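Local coordinates for protein exonuclease mut-7 homolog (Aedes aegypti, PDB 7JW2) that probably trims the 3' ends of AGO1-bound microRNAs as a magnesium-dependent 3'-5' exoribonuclease, and is represented here by its exonuclease domain, at residues N82-N85 against L90-S93; V112-S115 against A121-D124; H131-D136 against V147-A152; D136-P141 against T204-D209; R156-K161 against Y196-K201. All blocks are in the same frame, centred on the assembly; numbering follows the deposited sequence.

The five contacts fall into two groups within one exonuclease domain. Contacts 1 and 2, with centres about 7 Å apart, surround the neighbouring parallel strands 90-93 and 122-124, and Lys91 O probably accepts a hydrogen bond from Leu123 N at 2.8 Å. Contacts 3, 4 and 5 form a helical group with centres about 11 to 13 Å apart; contacts 3 and 4 share Asp136, while contacts 4 and 5 both use helix 179-205. That helix also bridges the groups: Leu92 CD1 of contact 1 packs on Tyr196 CB of contact 5 at 3.7 Å, although the two centres are about 21 Å apart. None of the five includes a metal or bound ligand.

Contact 1: residues N82-N85 against L90-S93; sequences NVFN and LKLS
Two bends in the Lys91 side chain, at chi2 (76°) and chi3 (57°), turn its ammonium group back on the last turn of helix 73-84, where it meets Val83 and Phe84. There NZ donates to two successive backbone carbonyls. The bond to Val83 O, 3.1 Å from Lys91 NZ, lies in the carbonyl plane. Phe84 O is 3.0 Å from Lys91 NZ but is approached from above its carbonyl plane, away from the lone pairs. Lower down the chain, Lys91 CG passes 4.4 Å from Phe84 CD2, obliquely to the ring, which also meets Phe36 and Phe110 edge-to-face. The contact joins the C-terminal end of the helix to strand 90-93, an inner strand of the mixed sheet in this RNase H-like exonuclease fold, held between strands 33-40 and 122-124. Beyond the two segments, Val89 O and Ser120 O also accept from Lys91 NZ. The lysine is thus a worked example of a buried ammonium solvated by protein: four carbonyl oxygens surround a group with three N-H bonds, which implies that at least one hydrogen is shared, and its positive charge probably interacts favourably with the negative end of the helix dipole, which would tend to stabilise the protonated form.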
# COMPACT_ATOMS: atom_id res chain seq x y z
N ASN A 82 8.10 5.57 3.49
CA ASN A 82 8.26 5.22 2.09
C ASN A 82 8.20 6.42 1.16
O ASN A 82 8.44 6.25 -0.05
CB ASN A 82 7.22 4.18 1.69
CG ASN A 82 7.51 2.84 2.32
OD1 ASN A 82 8.46 2.16 1.93
ND2 ASN A 82 6.72 2.46 3.32
N VAL A 83 7.95 7.62 1.68
CA VAL A 83 7.94 8.84 0.87
C VAL A 83 8.75 9.95 1.54
O VAL A 83 9.72 10.45 0.96
CB VAL A 83 6.49 9.30 0.60
CG1 VAL A 83 6.48 10.65 -0.14
CG2 VAL A 83 5.73 8.24 -0.21
N PHE A 84 8.36 10.36 2.75
CA PHE A 84 8.89 11.62 3.26
C PHE A 84 10.30 11.49 3.84
O PHE A 84 11.15 12.36 3.59
CB PHE A 84 7.94 12.21 4.30
CG PHE A 84 6.79 12.91 3.68
CD1 PHE A 84 5.72 12.18 3.18
CD2 PHE A 84 6.81 14.28 3.53
CE1 PHE A 84 4.66 12.82 2.58
CE2 PHE A 84 5.75 14.93 2.93
CZ PHE A 84 4.67 14.20 2.45
N ASN A 85 10.56 10.44 4.60
CA ASN A 85 11.86 10.28 5.27
C ASN A 85 12.84 9.47 4.45
O ASN A 85 13.55 8.61 4.98
CB ASN A 85 11.65 9.66 6.65
CG ASN A 85 10.87 10.56 7.57
OD1 ASN A 85 10.87 11.79 7.42
ND2 ASN A 85 10.20 9.97 8.55
N LEU A 90 13.07 13.35 -3.93
CA LEU A 90 12.94 14.79 -3.75
C LEU A 90 11.50 15.16 -3.44
O LEU A 90 10.59 14.76 -4.16
CB LEU A 90 13.42 15.52 -5.02
CG LEU A 90 13.25 17.04 -5.03
CD1 LEU A 90 14.06 17.69 -3.92
CD2 LEU A 90 13.63 17.62 -6.38
N LYS A 91 11.29 15.91 -2.35
CA LYS A 91 9.99 16.48 -2.03
C LYS A 91 10.06 17.99 -2.22
O LYS A 91 10.99 18.64 -1.73
CB LYS A 91 9.55 16.17 -0.59
CG LYS A 91 8.86 14.82 -0.37
CD LYS A 91 9.88 13.66 -0.39
CE LYS A 91 10.98 13.85 0.65
NZ LYS A 91 11.90 12.64 0.75
N LEU A 92 9.10 18.55 -2.95
CA LEU A 92 9.00 19.99 -3.13
C LEU A 92 7.92 20.54 -2.20
O LEU A 92 6.89 19.90 -2.02
CB LEU A 92 8.65 20.35 -4.57
CG LEU A 92 9.60 19.86 -5.65
CD1 LEU A 92 9.02 20.16 -7.01
CD2 LEU A 92 10.96 20.50 -5.48
N SER A 93 8.17 21.72 -1.66
CA SER A 93 7.28 22.33 -0.68
C SER A 93 7.50 23.84 -0.72
O SER A 93 8.43 24.33 -1.36
CB SER A 93 7.57 21.78 0.71
OG SER A 93 8.90 22.15 1.09

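Contact 2: residues V112-S115 against A121-D124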
# COMPACT_ATOMS: atom_id res chain seq x y z
N VAL A 112 7.48 13.29 10.16
CA VAL A 112 8.39 13.70 9.09
C VAL A 112 9.63 14.35 9.69
O VAL A 112 9.52 15.25 10.54
CB VAL A 112 7.69 14.66 8.11
CG1 VAL A 112 8.68 15.12 7.05
CG2 VAL A 112 6.48 13.99 7.46
N MET A 113 10.80 13.92 9.23
CA MET A 113 12.08 14.47 9.68
C MET A 113 12.51 15.62 8.78
O MET A 113 12.79 15.43 7.59
CB MET A 113 13.15 13.37 9.70
CG MET A 113 12.69 12.05 10.33
SD MET A 113 13.82 10.64 10.11
CE MET A 113 13.07 9.42 11.19
N TYR A 114 12.59 16.82 9.35
CA TYR A 114 13.05 18.00 8.61
C TYR A 114 13.82 18.87 9.58
O TYR A 114 13.22 19.61 10.37
CB TYR A 114 11.88 18.75 7.99
CG TYR A 114 12.27 19.89 7.08
CD1 TYR A 114 12.94 19.66 5.88
CD2 TYR A 114 11.97 21.20 7.42
CE1 TYR A 114 13.31 20.72 5.04
CE2 TYR A 114 12.32 22.26 6.60
CZ TYR A 114 12.99 22.01 5.42
OH TYR A 114 13.34 23.07 4.60
N SER A 115 15.15 18.79 9.52
CA SER A 115 15.99 19.42 10.53
C SER A 115 17.38 19.68 9.95
O SER A 115 17.69 19.27 8.83
CB SER A 115 16.08 18.55 11.79
OG SER A 115 16.76 17.35 11.49
N ALA A 121 15.69 15.27 2.02
CA ALA A 121 15.52 15.70 0.64
C ALA A 121 14.22 16.49 0.44
O ALA A 121 13.61 16.43 -0.63
CB ALA A 121 15.58 14.51 -0.31
N ILE A 122 13.78 17.22 1.46
CA ILE A 122 12.65 18.14 1.33
C ILE A 122 13.20 19.52 0.98
O ILE A 122 13.93 20.13 1.77
CB ILE A 122 11.81 18.19 2.62
CG1 ILE A 122 11.19 16.82 2.93
CG2 ILE A 122 10.71 19.25 2.51
CD1 ILE A 122 10.75 16.69 4.38
N LEU A 123 12.83 20.02 -0.19
CA LEU A 123 13.28 21.33 -0.66
C LEU A 123 12.20 22.38 -0.43
O LEU A 123 11.08 22.26 -0.95
CB LEU A 123 13.63 21.28 -2.14
CG LEU A 123 14.03 22.66 -2.69
CD1 LEU A 123 15.37 23.11 -2.09
CD2 LEU A 123 14.10 22.63 -4.20
N ASP A 124 12.54 23.41 0.33
CA ASP A 124 11.72 24.61 0.47
C ASP A 124 11.94 25.50 -0.75
O ASP A 124 13.05 26.01 -0.95
CB ASP A 124 12.10 25.33 1.76
CG ASP A 124 11.26 26.57 2.01
OD1 ASP A 124 10.36 26.88 1.18
OD2 ASP A 124 11.49 27.21 3.05
O HOH W 1 14.68 22.73 2.25
O HOH W 2 12.67 25.66 5.12
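Ile122 carries most of the strand's share of the contact, its side chain pointing at the loop 112-115 and meeting both Val112 and Tyr114. The methyl at its far end, CD1, lies 3.7 Å from Val112 CG1, while Ile122 CB lies 3.8 Å from Tyr114 CD1. Tyr114 has CG anti to its nitrogen (chi1 -174°), which carries the ring along the strand and sets an edge carbon, CE1, 3.4 Å from Ile122 O, close to the ring plane. That same carbonyl accepts from a water 2.7 Å away from Ile122 O, and this water also bonds Tyr114 OH. Strand 122-124 is an outermost strand of the mixed sheet in this RNase H-like fold and runs parallel to strand 90-93. Two waters join Tyr114 OH to it at Ile122 O, Asp124 N and Asp124 OD2, just before helix 125-132. Leu123 faces the other way, onto Leu90, Leu92 and helix 210-217. At Asp124 the first water accepts from the backbone, 3.0 Å from Asp124 N. A second water, also bonded to Tyr114 OH, donates to Asp124 OD2 at 2.8 Å. The carboxylate and phenol planes are 67° apart. Asp124 is the N-cap of helix 125-132: its OD1 takes Gln126 N and, from the neighbouring connection, Ala95 N.

Contact 3: residues H131-D136 against V147-A152; sequences HVERFD and VNQNLA
Glu133 and Gln149 bring two modelled oxygens close together, and this single approach is all that joins the two segments directly. Glu133 OE2 is 3.2 Å from the atom built as Gln149 OE1; the amide has probably been modelled turned over, so the identity of the atom facing the carboxylate remains doubtful. The two side chains arrive from opposite directions, each extended beyond CG, and thereby span a gap of 11.1 Å between Glu133 CA and Gln149 CA. Their flat ends are inclined rather than stacked, the carboxylate and amide planes being 38° apart. The first torsion of Glu133 is unusual as well: at -103° it departs from a staggered position as the chain swings toward Gln149. Local turns present both residues. Glu133 occupies a type I beta turn from Val132 to Phe135, in which Phe135 N donates to Val132 O at 3.1 Å, while Gln149 is the centre of an inverse gamma turn just ahead of Asn150. Asn150 in turn is the N-cap of helix 151-159, with OD1 accepting from Asn153 N. At the surface of the exonuclease domain, the contact therefore links the chain leaving helix 125-132 with the chain about to enter helix 151-159. Gln149 also rests on Gln126, Trp129 and Arg130 of helix 125-132, and Val147 touches Trp129. Val132 and Leu151 both pack on the long helix 179-205.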
# COMPACT_ATOMS: atom_id res chain seq x y z
N HIS A 131 17.86 31.94 -3.07
CA HIS A 131 19.20 31.60 -3.54
C HIS A 131 19.43 32.12 -4.96
O HIS A 131 20.47 32.73 -5.25
CB HIS A 131 19.40 30.09 -3.48
CG HIS A 131 20.82 29.65 -3.72
ND1 HIS A 131 21.30 29.34 -4.97
CD2 HIS A 131 21.85 29.47 -2.86
CE1 HIS A 131 22.57 28.99 -4.88
NE2 HIS A 131 22.93 29.06 -3.61
N VAL A 132 18.48 31.88 -5.86
CA VAL A 132 18.66 32.26 -7.26
C VAL A 132 18.50 33.76 -7.47
O VAL A 132 19.05 34.30 -8.45
CB VAL A 132 17.70 31.48 -8.17
CG1 VAL A 132 17.85 29.97 -7.93
CG2 VAL A 132 16.26 31.93 -7.94
N GLU A 133 17.78 34.45 -6.58
CA GLU A 133 17.66 35.91 -6.62
C GLU A 133 19.02 36.58 -6.66
O GLU A 133 19.14 37.70 -7.18
CB GLU A 133 16.91 36.40 -5.39
CG GLU A 133 15.47 36.78 -5.59
CD GLU A 133 14.92 37.53 -4.39
OE1 GLU A 133 14.02 38.37 -4.58
OE2 GLU A 133 15.40 37.28 -3.26
N ARG A 134 20.03 35.94 -6.10
CA ARG A 134 21.35 36.53 -5.95
C ARG A 134 22.20 36.41 -7.20
O ARG A 134 23.21 37.11 -7.31
CB ARG A 134 22.05 35.88 -4.77
CG ARG A 134 21.45 36.30 -3.43
CD ARG A 134 22.02 35.52 -2.27
NE ARG A 134 21.02 34.63 -1.68
CZ ARG A 134 20.81 34.51 -0.37
NH1 ARG A 134 21.52 35.23 0.49
NH2 ARG A 134 19.89 33.66 0.08
N PHE A 135 21.84 35.55 -8.15
CA PHE A 135 22.52 35.51 -9.43
C PHE A 135 22.05 36.69 -10.28
O PHE A 135 20.87 36.77 -10.64
CB PHE A 135 22.26 34.19 -10.14
CG PHE A 135 22.71 32.98 -9.36
CD1 PHE A 135 24.03 32.84 -8.98
CD2 PHE A 135 21.81 31.99 -9.00
CE1 PHE A 135 24.46 31.74 -8.26
CE2 PHE A 135 22.22 30.88 -8.27
CZ PHE A 135 23.55 30.76 -7.90
N ASP A 136 22.97 37.62 -10.58
CA ASP A 136 22.59 38.83 -11.31
C ASP A 136 21.98 38.52 -12.66
O ASP A 136 21.09 39.25 -13.13
CB ASP A 136 23.80 39.74 -11.47
CG ASP A 136 23.96 40.71 -10.33
OD1 ASP A 136 23.01 41.47 -10.05
OD2 ASP A 136 25.05 40.72 -9.70
N VAL A 147 8.68 41.51 -5.76
CA VAL A 147 7.37 41.06 -5.30
C VAL A 147 7.50 40.47 -3.91
O VAL A 147 8.59 40.04 -3.48
CB VAL A 147 6.75 40.05 -6.28
CG1 VAL A 147 6.63 40.65 -7.69
CG2 VAL A 147 7.57 38.76 -6.31
N ASN A 148 6.39 40.47 -3.17
CA ASN A 148 6.35 39.76 -1.89
C ASN A 148 6.64 38.29 -2.13
O ASN A 148 6.22 37.71 -3.14
CB ASN A 148 4.98 39.93 -1.23
CG ASN A 148 4.78 41.33 -0.69
OD1 ASN A 148 5.74 42.06 -0.43
ND2 ASN A 148 3.52 41.71 -0.51
N GLN A 149 7.36 37.67 -1.20
CA GLN A 149 7.84 36.30 -1.39
C GLN A 149 6.81 35.29 -0.85
O GLN A 149 7.01 34.63 0.17
CB GLN A 149 9.20 36.11 -0.74
CG GLN A 149 10.34 36.84 -1.46
CD GLN A 149 11.70 36.23 -1.17
OE1 GLN A 149 12.60 36.28 -2.01
NE2 GLN A 149 11.86 35.66 0.02
N ASN A 150 5.70 35.19 -1.57
CA ASN A 150 4.67 34.19 -1.31
C ASN A 150 4.47 33.31 -2.54
O ASN A 150 5.00 33.59 -3.61
CB ASN A 150 3.34 34.86 -0.89
CG ASN A 150 2.87 35.90 -1.89
OD1 ASN A 150 2.74 35.63 -3.09
ND2 ASN A 150 2.59 37.10 -1.40
N LEU A 151 3.69 32.24 -2.37
CA LEU A 151 3.55 31.27 -3.45
C LEU A 151 2.81 31.86 -4.64
O LEU A 151 3.16 31.58 -5.80
CB LEU A 151 2.85 30.00 -2.95
CG LEU A 151 2.58 28.93 -4.01
CD1 LEU A 151 3.89 28.42 -4.61
CD2 LEU A 151 1.76 27.77 -3.45
N ALA A 152 1.80 32.70 -4.40
CA ALA A 152 1.05 33.27 -5.51
C ALA A 152 1.97 34.09 -6.42
O ALA A 152 1.84 34.04 -7.65
CB ALA A 152 -0.09 34.14 -4.99

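Contact 4: residues D136-P141 against T204-D209; sequences DSFRFP and THIQLD
The backbones come nearest at Ser137 and Ile206, whose CA atoms are 6.6 Å apart, where the loop 136-141 passes the C-terminal end of helix 179-205. A Schellman motif terminates that helix: Gln207, with positive phi, is its C-prime residue, Gln207 N donates to Thr204 O at 3.0 Å, and Leu208 N reaches Leu203 O. Ile206 stands at this turn and supplies its whole side of the contact. A chi1 of 60° puts its CG1 branch between backbone nitrogen and carbonyl carbon, which carries CD1 to Phe138 while CG2 faces Ser137. The short branch, Ile206 CG2, lies 3.9 Å from Ser137 CB and also touches that residue's carbonyl oxygen. The longer branch ends at CD1, which packs 4.0 Å from Phe138 CB and lies at the edge of the phenyl ring, near its plane. Phe135 packs on the same CD1 methyl. Phe138 continues the apolar layer inward: its CE1 stands 3.6 Å above the Phe140 ring plane, over the centre of that ring. Phe140 then packs on helix 151-159, so the loop binds two helices of the RNase H-like domain together. Past the helix end, Gln207 folds its amide back, and NE2 donates to His205 O at 3.0 Å with an N-H...O angle of 155°.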
# COMPACT_ATOMS: atom_id res chain seq x y z
N ASP A 136 22.97 37.62 -10.58
CA ASP A 136 22.59 38.83 -11.31
C ASP A 136 21.98 38.52 -12.66
O ASP A 136 21.09 39.25 -13.13
CB ASP A 136 23.80 39.74 -11.47
CG ASP A 136 23.96 40.71 -10.33
OD1 ASP A 136 23.01 41.47 -10.05
OD2 ASP A 136 25.05 40.72 -9.70
N SER A 137 22.41 37.43 -13.30
CA SER A 137 21.91 37.06 -14.62
C SER A 137 20.55 36.38 -14.57
O SER A 137 19.89 36.29 -15.61
CB SER A 137 22.91 36.13 -15.31
OG SER A 137 23.92 36.86 -15.99
N PHE A 138 20.12 35.90 -13.41
CA PHE A 138 18.92 35.08 -13.34
C PHE A 138 17.67 35.92 -13.59
O PHE A 138 17.45 36.94 -12.92
CB PHE A 138 18.82 34.40 -11.98
CG PHE A 138 17.66 33.45 -11.85
CD1 PHE A 138 16.38 33.92 -11.56
CD2 PHE A 138 17.84 32.09 -12.03
CE1 PHE A 138 15.32 33.06 -11.46
CE2 PHE A 138 16.77 31.21 -11.91
CZ PHE A 138 15.51 31.69 -11.63
N ARG A 139 16.84 35.47 -14.52
CA ARG A 139 15.57 36.12 -14.82
C ARG A 139 14.45 35.09 -14.82
O ARG A 139 14.52 34.10 -15.55
CB ARG A 139 15.60 36.84 -16.18
CG ARG A 139 16.36 38.15 -16.21
CD ARG A 139 16.08 39.04 -15.00
NE ARG A 139 16.77 40.32 -15.10
CZ ARG A 139 18.09 40.48 -15.03
NH1 ARG A 139 18.87 39.43 -14.85
NH2 ARG A 139 18.62 41.68 -15.14
N PHE A 140 13.41 35.32 -14.03
CA PHE A 140 12.20 34.53 -14.16
C PHE A 140 11.58 34.77 -15.53
O PHE A 140 11.75 35.85 -16.12
CB PHE A 140 11.21 34.89 -13.05
CG PHE A 140 11.58 34.33 -11.70
CD1 PHE A 140 12.20 35.12 -10.75
CD2 PHE A 140 11.30 33.00 -11.40
CE1 PHE A 140 12.54 34.60 -9.51
CE2 PHE A 140 11.64 32.48 -10.16
CZ PHE A 140 12.26 33.27 -9.22
N PRO A 141 10.88 33.78 -16.10
CA PRO A 141 10.31 33.96 -17.44
C PRO A 141 9.24 35.02 -17.51
O PRO A 141 8.96 35.55 -18.59
CB PRO A 141 9.74 32.58 -17.78
CG PRO A 141 9.65 31.84 -16.47
CD PRO A 141 10.66 32.43 -15.55
N THR A 204 19.88 26.54 -15.89
CA THR A 204 20.61 25.98 -17.01
C THR A 204 20.89 27.05 -18.07
O THR A 204 21.97 27.09 -18.67
CB THR A 204 19.83 24.81 -17.61
OG1 THR A 204 19.67 23.78 -16.62
CG2 THR A 204 20.56 24.22 -18.81
N HIS A 205 19.93 27.96 -18.28
CA HIS A 205 20.08 29.00 -19.29
C HIS A 205 21.26 29.92 -18.98
O HIS A 205 21.96 30.36 -19.90
CB HIS A 205 18.79 29.82 -19.41
CG HIS A 205 18.84 30.87 -20.47
ND1 HIS A 205 18.73 30.58 -21.82
CD2 HIS A 205 19.00 32.21 -20.39
CE1 HIS A 205 18.81 31.70 -22.51
NE2 HIS A 205 18.98 32.70 -21.67
N ILE A 206 21.51 30.21 -17.71
CA ILE A 206 22.62 31.07 -17.33
C ILE A 206 23.84 30.24 -16.93
O ILE A 206 24.68 30.69 -16.15
CB ILE A 206 22.22 32.04 -16.20
CG1 ILE A 206 21.78 31.30 -14.94
CG2 ILE A 206 21.12 32.99 -16.67
CD1 ILE A 206 21.69 32.21 -13.71
N GLN A 207 23.92 29.02 -17.46
CA GLN A 207 25.11 28.16 -17.36
C GLN A 207 25.43 27.76 -15.92
O GLN A 207 26.60 27.62 -15.55
CB GLN A 207 26.32 28.83 -18.01
CG GLN A 207 26.03 29.52 -19.32
CD GLN A 207 25.54 28.57 -20.40
OE1 GLN A 207 26.28 27.71 -20.86
NE2 GLN A 207 24.29 28.74 -20.81
N LEU A 208 24.40 27.54 -15.11
CA LEU A 208 24.57 26.96 -13.79
C LEU A 208 23.99 25.55 -13.79
O LEU A 208 23.21 25.19 -14.67
CB LEU A 208 23.91 27.83 -12.72
CG LEU A 208 24.55 29.21 -12.52
CD1 LEU A 208 23.81 30.04 -11.46
CD2 LEU A 208 26.04 29.07 -12.18
N ASP A 209 24.43 24.74 -12.83
CA ASP A 209 23.92 23.38 -12.74
C ASP A 209 22.87 23.33 -11.65
O ASP A 209 23.22 23.39 -10.46
CB ASP A 209 25.03 22.37 -12.44
CG ASP A 209 24.51 20.94 -12.30
OD1 ASP A 209 23.28 20.71 -12.29
OD2 ASP A 209 25.35 20.02 -12.22

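Contact 5: residues R156-K161 against Y196-K201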
# COMPACT_ATOMS: atom_id res chain seq x y z
N ARG A 156 3.20 33.45 -10.49
CA ARG A 156 3.18 34.43 -11.56
C ARG A 156 4.55 34.56 -12.22
O ARG A 156 4.65 34.59 -13.45
CB ARG A 156 2.72 35.79 -11.04
CG ARG A 156 2.27 36.74 -12.15
CD ARG A 156 1.52 37.91 -11.57
NE ARG A 156 2.40 38.75 -10.77
CZ ARG A 156 2.37 38.80 -9.44
NH1 ARG A 156 1.52 38.05 -8.76
NH2 ARG A 156 3.22 39.59 -8.79
N LEU A 157 5.61 34.63 -11.41
CA LEU A 157 6.96 34.78 -11.95
C LEU A 157 7.35 33.60 -12.83
O LEU A 157 8.04 33.77 -13.84
CB LEU A 157 7.97 34.92 -10.82
CG LEU A 157 7.95 36.23 -10.03
CD1 LEU A 157 8.62 36.04 -8.69
CD2 LEU A 157 8.67 37.30 -10.82
N CYS A 158 6.94 32.39 -12.46
CA CYS A 158 7.39 31.21 -13.18
C CYS A 158 6.45 30.79 -14.30
O CYS A 158 6.91 30.29 -15.33
CB CYS A 158 7.56 30.02 -12.22
SG CYS A 158 8.87 30.22 -11.02
N LEU A 159 5.15 30.97 -14.13
CA LEU A 159 4.18 30.46 -15.08
C LEU A 159 3.36 31.53 -15.79
O LEU A 159 2.62 31.19 -16.72
CB LEU A 159 3.23 29.48 -14.39
CG LEU A 159 3.89 28.46 -13.46
CD1 LEU A 159 2.79 27.67 -12.79
CD2 LEU A 159 4.85 27.54 -14.22
N GLY A 160 3.47 32.79 -15.39
CA GLY A 160 2.81 33.86 -16.12
C GLY A 160 1.32 33.91 -15.98
O GLY A 160 0.64 34.55 -16.79
N LYS A 161 0.77 33.26 -14.95
CA LYS A 161 -0.66 33.30 -14.68
C LYS A 161 -0.89 33.60 -13.21
O LYS A 161 -0.01 33.42 -12.36
CB LYS A 161 -1.33 31.99 -15.08
CG LYS A 161 -1.30 31.74 -16.58
CD LYS A 161 -1.78 30.35 -16.93
CE LYS A 161 -1.82 30.15 -18.43
NZ LYS A 161 -2.81 29.11 -18.82
N TYR A 196 9.43 24.46 -9.83
CA TYR A 196 10.78 23.91 -9.83
C TYR A 196 11.31 23.75 -11.24
O TYR A 196 12.47 24.08 -11.53
CB TYR A 196 10.82 22.57 -9.08
CG TYR A 196 12.24 22.08 -8.92
CD1 TYR A 196 13.08 22.66 -7.98
CD2 TYR A 196 12.76 21.10 -9.75
CE1 TYR A 196 14.41 22.26 -7.85
CE2 TYR A 196 14.09 20.70 -9.62
CZ TYR A 196 14.90 21.29 -8.66
OH TYR A 196 16.22 20.91 -8.52
N ASP A 197 10.47 23.25 -12.14
CA ASP A 197 10.89 23.04 -13.53
C ASP A 197 11.28 24.36 -14.19
O ASP A 197 12.29 24.44 -14.90
CB ASP A 197 9.76 22.35 -14.29
CG ASP A 197 10.09 22.13 -15.75
OD1 ASP A 197 10.79 21.14 -16.05
OD2 ASP A 197 9.63 22.92 -16.58
N ALA A 198 10.53 25.43 -13.92
CA ALA A 198 10.85 26.72 -14.53
C ALA A 198 12.17 27.28 -14.00
O ALA A 198 12.97 27.84 -14.77
CB ALA A 198 9.71 27.71 -14.27
N ILE A 199 12.43 27.13 -12.70
CA ILE A 199 13.67 27.62 -12.13
C ILE A 199 14.86 26.81 -12.64
O ILE A 199 15.91 27.36 -12.98
CB ILE A 199 13.60 27.61 -10.60
CG1 ILE A 199 12.52 28.60 -10.13
CG2 ILE A 199 14.96 27.96 -10.00
CD1 ILE A 199 12.35 28.68 -8.64
N GLU A 200 14.71 25.48 -12.70
CA GLU A 200 15.73 24.61 -13.27
C GLU A 200 16.13 25.07 -14.67
O GLU A 200 17.32 25.19 -14.98
CB GLU A 200 15.19 23.17 -13.30
CG GLU A 200 16.18 22.05 -13.53
CD GLU A 200 15.53 20.69 -13.29
OE1 GLU A 200 14.42 20.46 -13.81
OE2 GLU A 200 16.12 19.86 -12.57
N LYS A 201 15.13 25.33 -15.52
CA LYS A 201 15.41 25.71 -16.90
C LYS A 201 16.18 27.03 -16.96
O LYS A 201 17.10 27.18 -17.78
CB LYS A 201 14.11 25.81 -17.70
CG LYS A 201 13.57 24.48 -18.15
CD LYS A 201 12.17 24.62 -18.74
CE LYS A 201 11.63 23.28 -19.23
NZ LYS A 201 12.26 22.11 -18.55
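Helix 151-159 packs here against helix 179-205, within the helical part of the RNase H-like exonuclease domain, and of the segments 156-161 and 196-201, Cys158 and Ala198 come nearest. Their CA atoms are only 5.8 Å apart, a spacing made possible by two small side chains directed at each other. Cys158 CB meets Ala198 CB at 3.8 Å. Cys158 SG, turned to lie beside its own backbone nitrogen (chi1 -66°), reaches one residue further and touches Ile199 CG1 at 4.1 Å. The contact is apolar and buried: Phe140 covers Cys158 from the loop side, Ile195 adds a further residue of the long helix, and Leu128 of helix 125-132 packs on Ile199. Helix 151-159 ends immediately after this meeting. Gly160 leaves it with positive phi, its nitrogen still bonded to Arg156 O, and the chain turns away from helix 179-205. On the latter helix, a salt bridge joins two residues one turn apart: Lys201 NZ is 3.1 Å from Asp197 OD1, which it meets on the syn side, 31° out of the carboxylate plane.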